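Local coordinates for protein PHOX (PDB 4A9V) that probably hydrolyses phosphate monoesters as an alkaline phosphatase of the PhoX family, using a cofactor of iron and calcium in a beta-propeller, at residues A278-G290 / I298-R310. Sequence-based numbering, arbitrary orientation.
Sequences AETDDGRAVVYMG and IYKFVSRDKINHR. With LI (lithium ion), chain C.
Tyr-299 pairs with Met-289 through two backbone hydrogen bonds, opening an antiparallel hairpin of strands 298-303 and 284-290. Lys-300, with CG anti to the backbone N (chi1 175°) and extended beyond, lies alongside the Tyr-288 ring, its CG 3.7 Å from Tyr-288 CE1; water 3 joins Lys-300 NZ to Tyr-288 OH, and His-439 hydrogen-bonds that OH through ND1 and that NZ through its backbone O. On the other face, the Met-289 methyl CE rests 4.0 Å from Phe-301 CB. Val-302 lays CG1 over one face of the Arg-284 guanidinium, while Arg-284 NH1 donates a bent bond (3.1 Å, 144°) to Ser-303 O and NE holds Asp-282 OD1 in a salt bridge. A leucine in place of Arg-284 would probably leave Asp-282 without its salt-bridge partner and Ser-303 O without this donor. Ser-303 OG accepts from Ala-285 N and donates to Asp-305 O, bracing the chain's corner at Arg-304 and Asp-305. Beyond it, Ile-307 N bonds Gly-283 O at 2.8 Å, and His-309 NE2 donates almost straight (178°) to Glu-279 OE2. Within an antiparallel sheet of the beta-propeller, strands 276-279 and 322-329 flank the hairpin, and Tyr-299 reaches helix 371-377.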
# COMPACT_ATOMS: atom_id res chain seq x y z
N ALA A 278 9.60 1.02 12.53
CA ALA A 278 9.78 1.42 13.91
C ALA A 278 11.16 0.92 14.35
O ALA A 278 11.91 0.38 13.55
CB ALA A 278 8.67 0.83 14.78
N GLU A 279 11.46 1.09 15.63
CA GLU A 279 12.76 0.71 16.14
C GLU A 279 12.56 0.15 17.54
O GLU A 279 11.79 0.69 18.33
CB GLU A 279 13.67 1.95 16.18
CG GLU A 279 15.12 1.69 16.57
CD GLU A 279 16.03 2.92 16.42
OE1 GLU A 279 15.57 4.00 15.97
OE2 GLU A 279 17.24 2.79 16.67
N THR A 280 13.23 -0.96 17.84
CA THR A 280 13.21 -1.50 19.21
C THR A 280 13.96 -0.56 20.16
O THR A 280 14.74 0.29 19.73
CB THR A 280 13.87 -2.88 19.29
OG1 THR A 280 15.28 -2.73 19.06
CG2 THR A 280 13.28 -3.85 18.29
N ASP A 281 13.76 -0.74 21.45
CA ASP A 281 14.48 0.07 22.42
C ASP A 281 15.99 -0.13 22.29
O ASP A 281 16.76 0.81 22.50
CB ASP A 281 14.03 -0.26 23.84
CG ASP A 281 12.68 0.33 24.18
OD1 ASP A 281 12.00 0.93 23.32
OD2 ASP A 281 12.29 0.21 25.36
N ASP A 282 16.42 -1.33 21.91
CA ASP A 282 17.84 -1.57 21.72
C ASP A 282 18.34 -1.34 20.29
O ASP A 282 19.51 -1.53 20.01
CB ASP A 282 18.26 -2.96 22.24
CG ASP A 282 17.76 -4.12 21.39
OD1 ASP A 282 17.03 -3.91 20.40
OD2 ASP A 282 18.05 -5.28 21.76
N GLY A 283 17.51 -0.69 19.47
CA GLY A 283 18.00 -0.04 18.26
C GLY A 283 17.86 -0.83 16.97
O GLY A 283 18.41 -0.43 15.95
N ARG A 284 17.15 -1.95 17.00
CA ARG A 284 16.95 -2.77 15.81
C ARG A 284 15.75 -2.29 15.02
O ARG A 284 14.82 -1.71 15.57
CB ARG A 284 16.79 -4.23 16.22
CG ARG A 284 18.04 -4.77 16.90
CD ARG A 284 17.90 -6.19 17.40
NE ARG A 284 16.88 -6.33 18.43
CZ ARG A 284 16.01 -7.34 18.44
NH1 ARG A 284 16.01 -8.21 17.44
NH2 ARG A 284 15.13 -7.47 19.42
N ALA A 285 15.76 -2.54 13.72
CA ALA A 285 14.66 -2.14 12.86
C ALA A 285 13.46 -3.07 13.03
O ALA A 285 13.62 -4.28 13.16
CB ALA A 285 15.10 -2.13 11.40
N VAL A 286 12.28 -2.48 12.99
CA VAL A 286 11.02 -3.20 13.02
C VAL A 286 10.19 -2.76 11.82
O VAL A 286 10.13 -1.57 11.50
CB VAL A 286 10.26 -2.90 14.34
CG1 VAL A 286 8.91 -3.60 14.38
CG2 VAL A 286 11.12 -3.29 15.54
N VAL A 287 9.60 -3.73 11.15
CA VAL A 287 8.74 -3.46 10.00
C VAL A 287 7.41 -4.19 10.18
O VAL A 287 7.37 -5.41 10.16
CB VAL A 287 9.39 -3.89 8.67
CG1 VAL A 287 8.54 -3.41 7.50
CG2 VAL A 287 10.82 -3.40 8.56
N TYR A 288 6.33 -3.44 10.43
CA TYR A 288 4.99 -4.03 10.51
C TYR A 288 4.36 -4.08 9.12
O TYR A 288 4.49 -3.13 8.34
CB TYR A 288 4.09 -3.20 11.44
CG TYR A 288 4.54 -3.17 12.89
CD1 TYR A 288 4.27 -4.23 13.73
CD2 TYR A 288 5.13 -2.04 13.43
CE1 TYR A 288 4.62 -4.19 15.07
CE2 TYR A 288 5.49 -1.99 14.76
CZ TYR A 288 5.21 -3.06 15.59
OH TYR A 288 5.55 -3.03 16.93
N MET A 289 3.69 -5.18 8.80
CA MET A 289 3.24 -5.46 7.44
C MET A 289 1.88 -6.16 7.44
O MET A 289 1.73 -7.22 8.03
CB MET A 289 4.24 -6.37 6.74
CG MET A 289 5.59 -5.73 6.50
SD MET A 289 6.80 -6.87 5.80
CE MET A 289 7.13 -7.90 7.23
N GLY A 290 0.96 -5.67 6.61
CA GLY A 290 -0.31 -6.33 6.38
C GLY A 290 -0.32 -7.12 5.09
O GLY A 290 0.35 -6.76 4.12
N ILE A 298 -1.54 -10.25 9.83
CA ILE A 298 -0.64 -9.13 10.09
C ILE A 298 0.70 -9.67 10.59
O ILE A 298 0.74 -10.54 11.46
CB ILE A 298 -1.25 -8.17 11.13
CG1 ILE A 298 -2.54 -7.54 10.58
CG2 ILE A 298 -0.25 -7.10 11.54
CD1 ILE A 298 -3.39 -6.85 11.62
N TYR A 299 1.78 -9.13 10.04
CA TYR A 299 3.14 -9.61 10.26
C TYR A 299 4.04 -8.51 10.84
O TYR A 299 3.73 -7.32 10.78
CB TYR A 299 3.76 -10.13 8.95
CG TYR A 299 3.03 -11.30 8.33
CD1 TYR A 299 1.87 -11.11 7.58
CD2 TYR A 299 3.55 -12.58 8.41
CE1 TYR A 299 1.23 -12.17 6.98
CE2 TYR A 299 2.93 -13.65 7.78
CZ TYR A 299 1.77 -13.44 7.08
OH TYR A 299 1.17 -14.53 6.47
N LYS A 300 5.20 -8.92 11.35
CA LYS A 300 6.17 -8.01 11.96
C LYS A 300 7.56 -8.61 11.75
O LYS A 300 7.82 -9.73 12.17
CB LYS A 300 5.88 -7.86 13.45
CG LYS A 300 6.88 -7.05 14.24
CD LYS A 300 6.64 -7.29 15.73
CE LYS A 300 7.52 -6.46 16.63
NZ LYS A 300 7.30 -6.83 18.06
N PHE A 301 8.46 -7.84 11.15
CA PHE A 301 9.85 -8.25 11.01
C PHE A 301 10.70 -7.43 11.98
O PHE A 301 10.52 -6.22 12.10
CB PHE A 301 10.33 -8.01 9.58
CG PHE A 301 11.79 -8.31 9.38
CD1 PHE A 301 12.23 -9.61 9.20
CD2 PHE A 301 12.73 -7.29 9.39
CE1 PHE A 301 13.57 -9.89 9.06
CE2 PHE A 301 14.07 -7.56 9.19
CZ PHE A 301 14.49 -8.86 9.03
N VAL A 302 11.62 -8.10 12.65
CA VAL A 302 12.58 -7.42 13.52
C VAL A 302 14.00 -7.80 13.10
O VAL A 302 14.32 -8.98 13.01
CB VAL A 302 12.38 -7.79 15.00
CG1 VAL A 302 13.36 -7.02 15.87
CG2 VAL A 302 10.94 -7.55 15.42
N SER A 303 14.82 -6.81 12.77
CA SER A 303 16.15 -7.10 12.25
C SER A 303 17.04 -7.73 13.31
O SER A 303 16.88 -7.51 14.51
CB SER A 303 16.81 -5.84 11.68
OG SER A 303 17.11 -4.88 12.67
N ARG A 304 18.05 -8.45 12.84
CA ARG A 304 19.11 -8.96 13.70
C ARG A 304 19.98 -7.83 14.22
O ARG A 304 20.31 -7.79 15.41
CB ARG A 304 19.97 -9.94 12.91
CG ARG A 304 21.13 -10.55 13.69
CD ARG A 304 22.10 -11.28 12.76
NE ARG A 304 22.76 -10.34 11.86
CZ ARG A 304 23.47 -10.69 10.79
NH1 ARG A 304 23.55 -11.96 10.43
NH2 ARG A 304 24.02 -9.75 10.04
N ASP A 305 20.38 -6.93 13.33
CA ASP A 305 21.36 -5.90 13.63
C ASP A 305 20.69 -4.61 14.07
O ASP A 305 19.58 -4.27 13.65
CB ASP A 305 22.22 -5.64 12.40
CG ASP A 305 22.87 -6.90 11.86
OD1 ASP A 305 23.33 -7.73 12.67
OD2 ASP A 305 22.93 -7.05 10.62
N LYS A 306 21.41 -3.86 14.89
CA LYS A 306 21.03 -2.49 15.20
C LYS A 306 21.17 -1.62 13.97
O LYS A 306 22.12 -1.77 13.19
CB LYS A 306 21.88 -1.95 16.34
CG LYS A 306 21.67 -2.67 17.66
CD LYS A 306 22.59 -2.14 18.74
CE LYS A 306 22.35 -2.86 20.06
NZ LYS A 306 21.63 -4.15 19.90
N ILE A 307 20.26 -0.66 13.83
CA ILE A 307 20.41 0.38 12.83
C ILE A 307 21.63 1.22 13.15
O ILE A 307 21.79 1.70 14.27
CB ILE A 307 19.18 1.30 12.81
CG1 ILE A 307 17.91 0.51 12.50
CG2 ILE A 307 19.37 2.45 11.84
CD1 ILE A 307 16.64 1.25 12.84
N ASN A 308 22.48 1.42 12.15
CA ASN A 308 23.59 2.35 12.26
C ASN A 308 23.14 3.71 11.74
O ASN A 308 23.08 3.93 10.54
CB ASN A 308 24.77 1.82 11.45
CG ASN A 308 26.03 2.62 11.70
OD1 ASN A 308 25.97 3.83 11.95
ND2 ASN A 308 27.18 1.97 11.61
N HIS A 309 22.72 4.58 12.64
CA HIS A 309 22.10 5.84 12.23
C HIS A 309 23.09 6.77 11.57
O HIS A 309 22.74 7.48 10.63
CB HIS A 309 21.43 6.53 13.41
CG HIS A 309 20.15 5.86 13.84
ND1 HIS A 309 19.00 5.97 13.14
CD2 HIS A 309 19.89 4.98 14.88
CE1 HIS A 309 18.04 5.25 13.74
NE2 HIS A 309 18.59 4.63 14.79
N ARG A 310 24.35 6.75 12.02
CA ARG A 310 25.33 7.74 11.58
C ARG A 310 25.98 7.39 10.25
O ARG A 310 26.59 8.24 9.61
CB ARG A 310 26.41 7.94 12.64
CG ARG A 310 25.91 8.72 13.83
CD ARG A 310 26.84 8.60 15.02
NE ARG A 310 26.36 9.39 16.14
CZ ARG A 310 25.37 9.05 16.95
NH1 ARG A 310 24.81 7.85 16.87
NH2 ARG A 310 24.96 9.91 17.87
LI LI C . 15.84 3.67 17.83
O HOH W 1 14.55 3.12 19.98
O HOH W 2 20.11 1.80 16.43
O HOH W 3 5.03 -5.10 18.81
O HOH W 4 17.82 5.09 18.40